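Local coordinates for relik capsid n-terminal domain (PDB 2XGU), which forms the N-terminal domain of the capsid protein of an ancient rabbit endogenous lentivirus and probably contributes to capsid-shell assembly, as in related lentiviruses, at residues 72-76 and 130-135; 77-81 and 97-103; 10-14 and 47-51; 19-23 and 54-60; 40-45 and 125-129. One frame throughout, in Å; residues are numbered along the deposited sequence. Where two conformers were deposited one is given.

Contact 1: 72-76 and 130-135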
# COMPACT_ATOMS: atom_id res chain seq x y z
N LYS A 72 -1.77 9.85 5.43
CA LYS A 72 -0.96 8.64 5.40
C LYS A 72 0.30 8.84 4.56
O LYS A 72 1.36 8.34 4.92
CB LYS A 72 -1.77 7.42 4.93
CG LYS A 72 -2.76 6.95 5.97
CD LYS A 72 -3.46 5.68 5.57
CE LYS A 72 -4.44 5.26 6.66
NZ LYS A 72 -3.81 5.25 8.00
N ILE A 73 0.20 9.58 3.46
CA ILE A 73 1.37 9.96 2.67
C ILE A 73 2.37 10.76 3.50
O ILE A 73 3.58 10.50 3.46
CB ILE A 73 0.98 10.75 1.40
CG1 ILE A 73 0.19 9.85 0.44
CG2 ILE A 73 2.20 11.31 0.70
CD1 ILE A 73 -0.55 10.62 -0.63
N LYS A 74 1.86 11.70 4.29
CA LYS A 74 2.73 12.51 5.15
C LYS A 74 3.42 11.65 6.18
O LYS A 74 4.59 11.87 6.50
CB LYS A 74 1.93 13.62 5.84
CG LYS A 74 1.61 14.78 4.91
CD LYS A 74 0.87 15.89 5.62
CE LYS A 74 0.41 16.96 4.64
NZ LYS A 74 -0.38 18.03 5.32
N GLU A 75 2.70 10.67 6.71
CA GLU A 75 3.28 9.77 7.71
C GLU A 75 4.44 8.98 7.11
O GLU A 75 5.47 8.79 7.76
CB GLU A 75 2.21 8.83 8.28
CG GLU A 75 1.13 9.53 9.08
CD GLU A 75 -0.01 8.60 9.47
OE1 GLU A 75 0.12 7.37 9.25
OE2 GLU A 75 -1.03 9.09 10.01
N LYS A 76 4.27 8.52 5.87
CA LYS A 76 5.34 7.81 5.16
C LYS A 76 6.54 8.71 4.92
O LYS A 76 7.69 8.27 5.02
CB LYS A 76 4.85 7.29 3.81
CG LYS A 76 3.74 6.25 3.90
CD LYS A 76 3.33 5.80 2.50
CE LYS A 76 2.07 4.96 2.52
NZ LYS A 76 2.21 3.77 3.41
N GLU A 130 -0.26 2.81 -1.53
CA GLU A 130 -0.34 2.26 -0.19
C GLU A 130 -1.31 3.07 0.67
O GLU A 130 -2.12 2.51 1.40
CB GLU A 130 1.04 2.19 0.46
CG GLU A 130 1.91 1.15 -0.23
CD GLU A 130 3.32 1.12 0.27
OE1 GLU A 130 3.71 2.04 1.02
OE2 GLU A 130 4.05 0.16 -0.08
N ALA A 131 -1.25 4.39 0.58
CA ALA A 131 -2.12 5.25 1.36
C ALA A 131 -3.59 5.04 1.00
O ALA A 131 -4.44 4.91 1.88
CB ALA A 131 -1.73 6.71 1.19
N LEU A 132 -3.87 5.00 -0.30
CA LEU A 132 -5.24 4.71 -0.75
C LEU A 132 -5.73 3.35 -0.24
O LEU A 132 -6.84 3.23 0.28
CB LEU A 132 -5.32 4.77 -2.28
CG LEU A 132 -5.19 6.16 -2.88
CD1 LEU A 132 -4.87 6.07 -4.37
CD2 LEU A 132 -6.51 6.89 -2.66
N GLN A 133 -4.90 2.33 -0.41
CA GLN A 133 -5.25 0.98 -0.00
C GLN A 133 -5.58 0.92 1.49
O GLN A 133 -6.51 0.21 1.90
CB GLN A 133 -4.08 0.05 -0.32
CG GLN A 133 -4.41 -1.32 -0.91
CD GLN A 133 -5.16 -1.27 -2.23
OE1 GLN A 133 -6.37 -1.41 -2.25
NE2 GLN A 133 -4.44 -1.10 -3.34
N GLU A 134 -4.82 1.65 2.30
CA GLU A 134 -5.00 1.66 3.75
C GLU A 134 -6.26 2.43 4.18
O GLU A 134 -6.69 2.34 5.33
CB GLU A 134 -3.73 2.16 4.45
CG GLU A 134 -2.54 1.22 4.24
CD GLU A 134 -1.16 1.88 4.42
OE1 GLU A 134 -1.08 2.93 5.09
OE2 GLU A 134 -0.17 1.32 3.89
N CYS A 135 -6.85 3.18 3.25
CA CYS A 135 -8.08 3.92 3.52
C CYS A 135 -9.26 3.33 2.75
O CYS A 135 -10.31 3.96 2.62
CB CYS A 135 -7.93 5.39 3.11
SG CYS A 135 -6.67 6.29 4.01
O HOH W 1 -1.99 3.13 7.55
O HOH W 2 4.68 3.19 3.61
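Lys72 and Lys76, one turn apart on helix 63-83, both reach the last turn of helix 118-134, yet they use different parts of their side chains. Lys76 brings its charge: NZ lies 3.3 Å from Glu130 OE1 and 3.4 Å from Glu134 OE2, two weak bonds that make the ammonium the centre of a salt-bridge network. Its extended chain lays CE 3.6 Å from Glu130 CB, and the bend at the last torsion (chi4 -56°) turns NZ toward the two carboxylates. Lys72 works mainly through hydrocarbon. Its CB meets Ala131 CB at 3.8 Å, and its CE lies 3.6 Å from Cys135 SG. The ammonium reaches Glu134 through a water, which accepts from Lys72 NZ at 2.8 Å and donates to Glu134 OE1 at 2.6 Å. Behind the lysines, Ile73 CG1 packs against Ala131 CB, and Val69, Tyr124 and Val128 carry this apolar layer inward. The helix segments cross at 131°, nearer antiparallel than parallel. Glu130 also packs against Glu130 of the second subunit, and its OE2 comes close to Glu134 OE2 of that chain. With acidic groups gathered at the subunit boundary, the positive charge of Lys76 would be expected to offset part of their mutual repulsion, while the water lets one carboxylate serve both lysines.

Contact 2: 77-81 and 97-103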
# COMPACT_ATOMS: atom_id res chain seq x y z
N ALA A 77 6.27 9.97 4.59
CA ALA A 77 7.33 10.92 4.31
C ALA A 77 8.12 11.21 5.59
O ALA A 77 9.35 11.27 5.58
CB ALA A 77 6.75 12.20 3.74
N ILE A 78 7.40 11.39 6.70
CA ILE A 78 8.05 11.60 8.00
C ILE A 78 8.93 10.41 8.38
O ILE A 78 10.08 10.57 8.81
CB ILE A 78 7.01 11.89 9.10
CG1 ILE A 78 6.32 13.22 8.81
CG2 ILE A 78 7.69 11.91 10.48
CD1 ILE A 78 5.18 13.55 9.74
N ALA A 79 8.41 9.20 8.19
CA ALA A 79 9.19 7.99 8.46
C ALA A 79 10.43 7.92 7.57
O ALA A 79 11.52 7.57 8.03
CB ALA A 79 8.32 6.76 8.28
N TRP A 80 10.24 8.24 6.29
CA TRP A 80 11.34 8.19 5.33
C TRP A 80 12.48 9.12 5.76
O TRP A 80 13.63 8.72 5.79
CB TRP A 80 10.85 8.58 3.92
CG TRP A 80 11.98 8.56 2.92
CD1 TRP A 80 12.73 9.63 2.49
CD2 TRP A 80 12.51 7.41 2.26
NE1 TRP A 80 13.68 9.21 1.60
CE2 TRP A 80 13.56 7.85 1.43
CE3 TRP A 80 12.18 6.05 2.27
CZ2 TRP A 80 14.30 6.98 0.63
CZ3 TRP A 80 12.91 5.18 1.48
CH2 TRP A 80 13.96 5.65 0.67
N ASP A 81 12.14 10.35 6.10
CA ASP A 81 13.16 11.34 6.41
C ASP A 81 13.93 11.00 7.70
O ASP A 81 15.12 11.30 7.83
CB ASP A 81 12.54 12.74 6.48
CG ASP A 81 12.12 13.27 5.11
OD1 ASP A 81 12.69 12.82 4.08
OD2 ASP A 81 11.23 14.15 5.06
N LEU A 97 17.26 10.61 -2.22
CA LEU A 97 16.44 11.81 -2.18
C LEU A 97 15.68 12.02 -0.87
O LEU A 97 15.48 11.08 -0.10
CB LEU A 97 15.47 11.79 -3.35
CG LEU A 97 16.16 11.76 -4.72
CD1 LEU A 97 15.18 11.38 -5.82
CD2 LEU A 97 16.81 13.09 -5.03
N THR A 98 15.31 13.27 -0.61
CA THR A 98 14.47 13.59 0.53
C THR A 98 13.02 13.25 0.20
O THR A 98 12.65 13.07 -0.97
CB THR A 98 14.51 15.09 0.88
OG1 THR A 98 13.89 15.83 -0.18
CG2 THR A 98 15.95 15.58 1.08
N SER A 99 12.17 13.19 1.22
CA SER A 99 10.77 12.93 0.94
C SER A 99 10.15 14.04 0.10
O SER A 99 9.28 13.76 -0.73
CB SER A 99 9.95 12.67 2.22
OG SER A 99 9.75 13.86 2.97
N ASP A 100 10.59 15.28 0.30
CA ASP A 100 10.03 16.39 -0.50
C ASP A 100 10.31 16.14 -1.97
O ASP A 100 9.42 16.28 -2.82
CB ASP A 100 10.62 17.73 -0.07
CG ASP A 100 9.88 18.38 1.10
OD1 ASP A 100 8.78 17.92 1.47
OD2 ASP A 100 10.41 19.38 1.63
N GLN A 101 11.53 15.72 -2.28
CA GLN A 101 11.92 15.42 -3.65
C GLN A 101 11.14 14.23 -4.21
O GLN A 101 10.70 14.24 -5.36
CB GLN A 101 13.43 15.15 -3.72
CG GLN A 101 14.28 16.40 -3.47
CD GLN A 101 15.77 16.11 -3.46
OE1 GLN A 101 16.54 16.73 -4.19
NE2 GLN A 101 16.18 15.17 -2.61
N ILE A 102 10.99 13.19 -3.39
CA ILE A 102 10.22 12.02 -3.82
C ILE A 102 8.77 12.41 -4.15
O ILE A 102 8.21 11.92 -5.14
CB ILE A 102 10.32 10.89 -2.77
CG1 ILE A 102 11.73 10.31 -2.76
CG2 ILE A 102 9.29 9.79 -3.02
CD1 ILE A 102 12.08 9.59 -1.47
N ARG A 103 8.19 13.32 -3.36
CA ARG A 103 6.81 13.79 -3.55
C ARG A 103 6.67 14.85 -4.65
O ARG A 103 5.56 15.34 -4.90
CB ARG A 103 6.28 14.36 -2.23
CG ARG A 103 6.14 13.36 -1.08
CD ARG A 103 5.93 14.05 0.26
NE ARG A 103 4.62 14.69 0.34
CZ ARG A 103 4.24 15.50 1.33
NH1 ARG A 103 5.07 15.77 2.33
NH2 ARG A 103 3.03 16.03 1.32
O HOH W 3 11.96 16.24 2.84
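Ala77 and Ser99 mark the closest approach of the two backbones, their CA atoms 5.2 Å apart, where the start of the short helix 99-102 meets the late turns of helix 63-83. Asp81 grips Ser99 with both carboxylate oxygens. OD1 offers its syn lone pair to Ser99 N at 2.9 Å (N-H...O angle 155°), and OD2 accepts from Ser99 OG at 2.6 Å, also on the syn side but out of the carboxylate plane. A water donates to Asp81 OD2 and accepts from Asp100 N. With Thr98 as N-cap, its OG1 taking the N-H of Gln101 at 3.2 Å, the amides of the first turn are well supplied with acceptors, and the negative charge of Asp81 probably suits this helix start. In Trp80, chi1 of 179° carries the indole away from the backbone N toward residues 97-102. NE1 donates almost straight to Leu97 O (3.1 Å, 169°), which lies at the ring edge and in its plane. Over one face sits Ile102 CD1, 3.9 Å from the five-membered ring centroid, a CH-pi contact. The arrangement thereby ties together the two ends of the long intervening loop, which probably corresponds to the cyclophilin-binding loop of lentiviral capsids. Trp80 also stacks on His84 and meets Trp127 of helix 118-134 edge-to-face.

Contact 3: 10-14 and 47-51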
# COMPACT_ATOMS: atom_id res chain seq x y z
N GLU A 10 9.94 9.84 -23.76
CA GLU A 10 9.45 11.21 -23.88
C GLU A 10 8.49 11.51 -22.74
O GLU A 10 7.83 10.62 -22.22
CB GLU A 10 8.72 11.40 -25.21
CG GLU A 10 9.56 11.10 -26.45
CD GLU A 10 10.58 12.18 -26.75
OE1 GLU A 10 10.77 13.08 -25.90
OE2 GLU A 10 11.19 12.14 -27.84
N TYR A 11 8.39 12.77 -22.35
CA TYR A 11 7.43 13.16 -21.33
C TYR A 11 6.29 13.95 -21.96
O TYR A 11 6.52 14.81 -22.82
CB TYR A 11 8.08 14.02 -20.24
CG TYR A 11 7.05 14.59 -19.29
CD1 TYR A 11 6.46 13.79 -18.32
CD2 TYR A 11 6.64 15.93 -19.37
CE1 TYR A 11 5.51 14.28 -17.45
CE2 TYR A 11 5.68 16.43 -18.49
CZ TYR A 11 5.12 15.59 -17.53
OH TYR A 11 4.16 16.04 -16.65
N GLU A 12 5.07 13.68 -21.51
CA GLU A 12 3.93 14.55 -21.79
C GLU A 12 3.07 14.71 -20.54
O GLU A 12 2.94 13.79 -19.74
CB GLU A 12 3.09 14.00 -22.94
CG GLU A 12 3.84 13.82 -24.26
CD GLU A 12 4.29 15.14 -24.87
OE1 GLU A 12 5.09 15.10 -25.83
OE2 GLU A 12 3.84 16.21 -24.40
N PRO A 13 2.49 15.90 -20.34
CA PRO A 13 1.63 16.01 -19.16
C PRO A 13 0.37 15.16 -19.29
O PRO A 13 0.03 14.69 -20.39
CB PRO A 13 1.26 17.50 -19.15
CG PRO A 13 1.43 17.95 -20.55
CD PRO A 13 2.57 17.14 -21.12
N VAL A 14 -0.34 14.97 -18.17
CA VAL A 14 -1.58 14.23 -18.22
C VAL A 14 -2.55 14.97 -19.14
O VAL A 14 -2.67 16.20 -19.06
CB VAL A 14 -2.20 14.04 -16.83
CG1 VAL A 14 -3.52 13.30 -16.93
CG2 VAL A 14 -1.24 13.28 -15.91
N PHE A 47 3.75 7.57 -14.34
CA PHE A 47 3.52 8.97 -13.95
C PHE A 47 4.72 9.52 -13.19
O PHE A 47 5.33 8.81 -12.39
CB PHE A 47 2.30 9.10 -13.04
CG PHE A 47 0.99 9.28 -13.77
CD1 PHE A 47 0.80 8.80 -15.05
CD2 PHE A 47 -0.06 9.94 -13.14
CE1 PHE A 47 -0.42 8.98 -15.71
CE2 PHE A 47 -1.27 10.13 -13.79
CZ PHE A 47 -1.45 9.64 -15.07
N THR A 48 5.02 10.80 -13.37
CA THR A 48 5.97 11.46 -12.47
C THR A 48 5.24 11.88 -11.19
O THR A 48 4.01 11.80 -11.09
CB THR A 48 6.57 12.73 -13.10
OG1 THR A 48 5.55 13.75 -13.15
CG2 THR A 48 7.07 12.44 -14.51
N SER A 49 5.99 12.33 -10.19
CA SER A 49 5.37 12.80 -8.96
C SER A 49 4.50 14.03 -9.23
O SER A 49 3.45 14.21 -8.60
CB SER A 49 6.44 13.06 -7.89
OG SER A 49 7.18 11.86 -7.67
N VAL A 50 4.92 14.87 -10.16
CA VAL A 50 4.12 16.04 -10.55
C VAL A 50 2.78 15.61 -11.19
O VAL A 50 1.73 16.19 -10.88
CB VAL A 50 4.90 16.98 -11.49
CG1 VAL A 50 3.99 18.07 -12.04
CG2 VAL A 50 6.09 17.61 -10.74
N ASP A 51 2.81 14.62 -12.06
CA ASP A 51 1.60 14.05 -12.65
C ASP A 51 0.65 13.52 -11.56
O ASP A 51 -0.56 13.72 -11.63
CB ASP A 51 1.94 12.87 -13.56
CG ASP A 51 2.75 13.26 -14.78
OD1 ASP A 51 2.66 14.40 -15.26
OD2 ASP A 51 3.49 12.38 -15.31
O HOH W 4 0.53 16.19 -15.76
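Tyr11 leaves the end of strand 8-11 with its CG anti to the backbone N (chi1 172°), and its side chain then runs straight toward the start of helix 49-57. From CB the ring extends past Thr48, which crosses it at about a right angle with CG2 3.8 Å from Tyr11 CE1. The same CE1 lies 3.5 Å from Asp51 OD2, and at the tip Tyr11 OH donates to Asp51 OD1 at 2.6 Å. Ring and carboxylate are nearly coplanar, their planes only 5° apart, and the hydroxyl arrives on the syn side of OD1. That carboxylate is already positioned by its own helix: Asp51 OD2 accepts from Thr48 N at 2.9 Å, while Thr48 OG1 accepts from Asp51 N at 3.1 Å, the reciprocal pair of a capping box. A water adds a second tie, donating to Asp51 OD1 and accepting from Val14 N. Beyond it, Val14 CG2 touches Phe47 CZ at 3.7 Å. Asp51 also packs on Pro1, consistent with the pairing of N-terminal proline and aspartate in mature retroviral capsids. The contact thus anchors the hairpin of strands 2-5 and 8-11 on helix 49-57, beside helix 109-112, where Tyr11 meets Pro109 and Thr48 meets Ala112.

Contact 4: 19-23 and 54-60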
# COMPACT_ATOMS: atom_id res chain seq x y z
N ILE A 19 -7.79 13.29 -17.36
CA ILE A 19 -8.24 14.05 -16.21
C ILE A 19 -9.75 13.90 -16.07
O ILE A 19 -10.27 13.58 -14.99
CB ILE A 19 -7.84 15.52 -16.32
CG1 ILE A 19 -6.32 15.65 -16.23
CG2 ILE A 19 -8.54 16.36 -15.24
CD1 ILE A 19 -5.80 17.03 -16.57
N ALA A 20 -10.46 14.10 -17.18
CA ALA A 20 -11.92 14.00 -17.17
C ALA A 20 -12.38 12.61 -16.77
O ALA A 20 -13.34 12.46 -16.01
CB ALA A 20 -12.51 14.41 -18.51
N ALA A 21 -11.70 11.58 -17.28
CA ALA A 21 -12.07 10.20 -17.00
C ALA A 21 -11.84 9.81 -15.53
O ALA A 21 -12.67 9.14 -14.91
CB ALA A 21 -11.33 9.26 -17.94
N TRP A 22 -10.70 10.24 -14.98
CA TRP A 22 -10.40 10.03 -13.58
C TRP A 22 -11.44 10.72 -12.69
O TRP A 22 -11.94 10.13 -11.74
CB TRP A 22 -9.01 10.59 -13.26
CG TRP A 22 -8.73 10.74 -11.78
CD1 TRP A 22 -8.55 11.92 -11.11
CD2 TRP A 22 -8.64 9.70 -10.79
NE1 TRP A 22 -8.32 11.68 -9.78
CE2 TRP A 22 -8.37 10.33 -9.56
CE3 TRP A 22 -8.72 8.30 -10.84
CZ2 TRP A 22 -8.21 9.61 -8.37
CZ3 TRP A 22 -8.56 7.58 -9.65
CH2 TRP A 22 -8.31 8.25 -8.43
N LEU A 23 -11.78 11.96 -13.03
CA LEU A 23 -12.78 12.68 -12.24
C LEU A 23 -14.15 12.00 -12.26
O LEU A 23 -14.81 11.94 -11.22
CB LEU A 23 -12.88 14.15 -12.69
CG LEU A 23 -11.61 14.95 -12.42
CD1 LEU A 23 -11.75 16.38 -12.93
CD2 LEU A 23 -11.25 14.94 -10.94
N MET A 54 -0.94 16.27 -9.67
CA MET A 54 -1.90 16.94 -10.53
C MET A 54 -3.25 16.25 -10.39
O MET A 54 -4.29 16.91 -10.18
CB MET A 54 -1.39 16.86 -11.97
CG MET A 54 -1.50 18.12 -12.76
SD MET A 54 -3.24 18.43 -13.00
CE MET A 54 -3.83 16.81 -13.41
N LEU A 55 -3.28 14.94 -10.51
CA LEU A 55 -4.55 14.22 -10.46
C LEU A 55 -5.17 14.29 -9.07
O LEU A 55 -6.39 14.40 -8.94
CB LEU A 55 -4.41 12.77 -10.91
CG LEU A 55 -4.46 12.51 -12.42
CD1 LEU A 55 -4.60 11.03 -12.67
CD2 LEU A 55 -5.60 13.25 -13.08
N LEU A 56 -4.34 14.20 -8.03
CA LEU A 56 -4.85 14.31 -6.67
C LEU A 56 -5.45 15.70 -6.45
O LEU A 56 -6.55 15.83 -5.89
CB LEU A 56 -3.74 14.07 -5.64
CG LEU A 56 -3.15 12.66 -5.53
CD1 LEU A 56 -2.04 12.63 -4.49
CD2 LEU A 56 -4.24 11.65 -5.17
N ASN A 57 -4.74 16.72 -6.90
CA ASN A 57 -5.13 18.10 -6.62
C ASN A 57 -6.38 18.56 -7.36
O ASN A 57 -7.09 19.45 -6.88
CB ASN A 57 -3.98 19.05 -6.93
CG ASN A 57 -2.83 18.93 -5.93
OD1 ASN A 57 -1.74 19.44 -6.16
ND2 ASN A 57 -3.09 18.27 -4.81
N VAL A 58 -6.66 17.97 -8.52
CA VAL A 58 -7.85 18.39 -9.27
C VAL A 58 -9.10 17.63 -8.84
O VAL A 58 -10.20 17.94 -9.29
CB VAL A 58 -7.67 18.23 -10.81
CG1 VAL A 58 -6.50 19.07 -11.30
CG2 VAL A 58 -7.52 16.76 -11.18
N THR A 59 -8.94 16.67 -7.94
CA THR A 59 -10.09 15.92 -7.46
C THR A 59 -10.90 16.74 -6.46
O THR A 59 -10.37 17.12 -5.41
CB THR A 59 -9.66 14.59 -6.85
OG1 THR A 59 -8.82 13.89 -7.79
CG2 THR A 59 -10.87 13.74 -6.51
N PRO A 60 -12.17 17.05 -6.78
CA PRO A 60 -13.01 17.84 -5.87
C PRO A 60 -13.75 16.93 -4.89
O PRO A 60 -13.88 15.73 -5.15
CB PRO A 60 -14.03 18.48 -6.82
CG PRO A 60 -14.23 17.43 -7.85
CD PRO A 60 -12.87 16.78 -8.05
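Trp22 and Thr59 meet at about a right angle, the indole edge turned to the hydroxyl. Trp22 NE1 donates to Thr59 OG1 at 3.0 Å, with the oxygen tilted 19° from the ring plane, and a weak second bond runs from the same N-H to Leu55 O at 3.4 Å. Thr59 OG1 in turn donates to Leu55 O at 2.7 Å, so three polar atoms close a small triangle in which the hydroxyl both gives and receives. It satisfies the indole N-H of a buried tryptophan close to the C-terminal part of helix 49-57. Leu55 approaches the indole from another direction: CD1 sits over one face, offset toward the rim, and CD2 lies 3.8 Å from Trp22 CD1. Ile19 stands across the bent chain of Met54, its CD1 3.7 Å from Met54 CE. Leu23 CD2 rests on the backbone at Val58 O (3.6 Å) and packs against Pro60 CD (3.8 Å). Trp22 also meets the ring of Phe40, and Leu55 packs on Ile43, both of helix 34-43. Such mutual packing of the first three helices belongs to the all-helical retroviral capsid N-terminal domain, in whose hexamers, in relatives, these helices surround the central axis.

Contact 5: 40-45 and 125-129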
# COMPACT_ATOMS: atom_id res chain seq x y z
N PHE A 40 -6.77 3.96 -10.22
CA PHE A 40 -5.60 4.81 -10.07
C PHE A 40 -4.30 4.02 -10.30
O PHE A 40 -3.36 4.52 -10.93
CB PHE A 40 -5.58 5.48 -8.68
CG PHE A 40 -4.53 6.54 -8.55
CD1 PHE A 40 -4.76 7.82 -9.03
CD2 PHE A 40 -3.31 6.25 -7.98
CE1 PHE A 40 -3.78 8.80 -8.91
CE2 PHE A 40 -2.33 7.22 -7.88
CZ PHE A 40 -2.57 8.49 -8.34
N GLY A 41 -4.24 2.79 -9.79
CA GLY A 41 -3.07 1.95 -10.01
C GLY A 41 -2.77 1.74 -11.49
O GLY A 41 -1.62 1.84 -11.92
N VAL A 42 -3.80 1.47 -12.27
CA VAL A 42 -3.66 1.22 -13.70
C VAL A 42 -3.18 2.48 -14.45
O VAL A 42 -2.23 2.43 -15.25
CB VAL A 42 -4.99 0.69 -14.31
CG1 VAL A 42 -4.91 0.62 -15.83
CG2 VAL A 42 -5.35 -0.69 -13.73
N ILE A 43 -3.82 3.62 -14.19
CA ILE A 43 -3.50 4.81 -14.98
C ILE A 43 -2.16 5.46 -14.62
O ILE A 43 -1.58 6.17 -15.45
CB ILE A 43 -4.62 5.89 -14.92
CG1 ILE A 43 -4.73 6.49 -13.52
CG2 ILE A 43 -5.94 5.31 -15.41
CD1 ILE A 43 -5.65 7.70 -13.48
N SER A 44 -1.68 5.22 -13.41
CA SER A 44 -0.55 6.01 -12.90
C SER A 44 0.80 5.39 -13.16
O SER A 44 1.83 5.93 -12.76
CB SER A 44 -0.71 6.24 -11.40
OG SER A 44 -0.68 4.98 -10.70
N ILE A 45 0.79 4.26 -13.86
CA ILE A 45 2.02 3.65 -14.33
C ILE A 45 2.79 4.68 -15.14
O ILE A 45 2.25 5.32 -16.05
CB ILE A 45 1.72 2.38 -15.15
CG1 ILE A 45 0.97 1.37 -14.28
CG2 ILE A 45 3.01 1.78 -15.70
CD1 ILE A 45 0.59 0.10 -15.01
N ARG A 125 4.62 6.81 -6.27
CA ARG A 125 3.42 6.10 -6.69
C ARG A 125 3.10 4.98 -5.70
O ARG A 125 1.93 4.80 -5.33
CB ARG A 125 3.59 5.54 -8.11
CG ARG A 125 2.45 4.63 -8.55
CD ARG A 125 2.67 4.14 -9.99
NE ARG A 125 1.63 3.19 -10.38
CZ ARG A 125 1.66 1.89 -10.09
NH1 ARG A 125 2.69 1.37 -9.43
NH2 ARG A 125 0.65 1.11 -10.46
N THR A 126 4.12 4.25 -5.27
CA THR A 126 3.96 3.23 -4.24
C THR A 126 3.38 3.80 -2.95
O THR A 126 2.42 3.26 -2.40
CB THR A 126 5.29 2.52 -3.98
OG1 THR A 126 5.61 1.73 -5.13
CG2 THR A 126 5.21 1.64 -2.74
N TRP A 127 3.92 4.92 -2.46
CA TRP A 127 3.38 5.57 -1.26
C TRP A 127 1.90 5.95 -1.42
O TRP A 127 1.10 5.72 -0.52
CB TRP A 127 4.16 6.85 -0.94
CG TRP A 127 5.55 6.62 -0.41
CD1 TRP A 127 6.16 5.43 -0.18
CD2 TRP A 127 6.51 7.64 -0.05
NE1 TRP A 127 7.44 5.63 0.31
CE2 TRP A 127 7.68 6.98 0.38
CE3 TRP A 127 6.49 9.04 -0.07
CZ2 TRP A 127 8.81 7.67 0.80
CZ3 TRP A 127 7.61 9.73 0.35
CH2 TRP A 127 8.75 9.04 0.79
N VAL A 128 1.55 6.54 -2.56
CA VAL A 128 0.18 6.99 -2.78
C VAL A 128 -0.78 5.80 -2.84
O VAL A 128 -1.85 5.81 -2.23
CB VAL A 128 0.09 7.85 -4.06
CG1 VAL A 128 -1.35 8.24 -4.36
CG2 VAL A 128 0.94 9.11 -3.90
N LEU A 129 -0.40 4.76 -3.58
CA LEU A 129 -1.24 3.58 -3.65
C LEU A 129 -1.35 2.88 -2.29
O LEU A 129 -2.44 2.43 -1.91
CB LEU A 129 -0.77 2.63 -4.78
CG LEU A 129 -1.20 3.14 -6.17
CD1 LEU A 129 -0.40 2.53 -7.32
CD2 LEU A 129 -2.71 2.88 -6.39
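Arg125 reaches Gly41 and Ser44 because its chain is extended from CG to NE, with a chi1 of 173° starting it off away from its own amide nitrogen, while Ser44 turns OG between its own backbone N and carbonyl carbon (chi1 62°) to meet it. The buried contact lies near the centre of the chain, in the helical bundle of the retroviral capsid N-terminal domain, where helix 118-134 runs past the C-terminal end of helix 34-43. Two bonds fix the guanidinium. NH2 donates to Gly41 O at 2.8 Å with an N-H...O angle of 168°, the oxygen lying in the guanidinium plane, and NE donates to Ser44 OG at 2.9 Å along a more bent path, the hydroxyl tilted from that plane. Ser44 OG donates in turn to Phe40 O at 2.7 Å, so this buried hydroxyl is engaged as donor and acceptor, and a carbonyl near the helix end, which also takes a weak bond from Ser44 N, gains a second donor. Arg125 NH2 has a further acceptor in Gln136 of the second subunit, which makes the arginine a link between the fold and the dimer. In one of its two conformers Leu129 sets CD1 over the centre of the guanidinium face. Further inside, the Phe40 ring is met by Ser44 CB over one face, 4.0 Å above its plane, and by Val128, which crosses at about a right angle with CG1 3.8 Å from Phe40 CE2.

Overall arrangement
Helix 118-134 links much of the set. It supplies one side of contacts 1 and 5, whose centres are 12 Å apart and which both touch the second subunit, and its Trp127 packs against Ala77, Ser99 and Ile102 of contact 2. Contacts 1 and 2 follow one another along helix 63-83, their centres 14 Å apart. Helix 49-57 plays the same part for contacts 3 and 4, joined where Phe47 CE2 meets Leu55 CD1 at 3.6 Å. Contacts 4 and 5 touch, with centres 13 Å apart. An acetate, probably from the crystallisation liquor, lies about 4 Å from the Leu129 side chain of contact 5. Contacts 1 and 3, with centres about 21 Å apart, lie on opposite sides of the chain's centre.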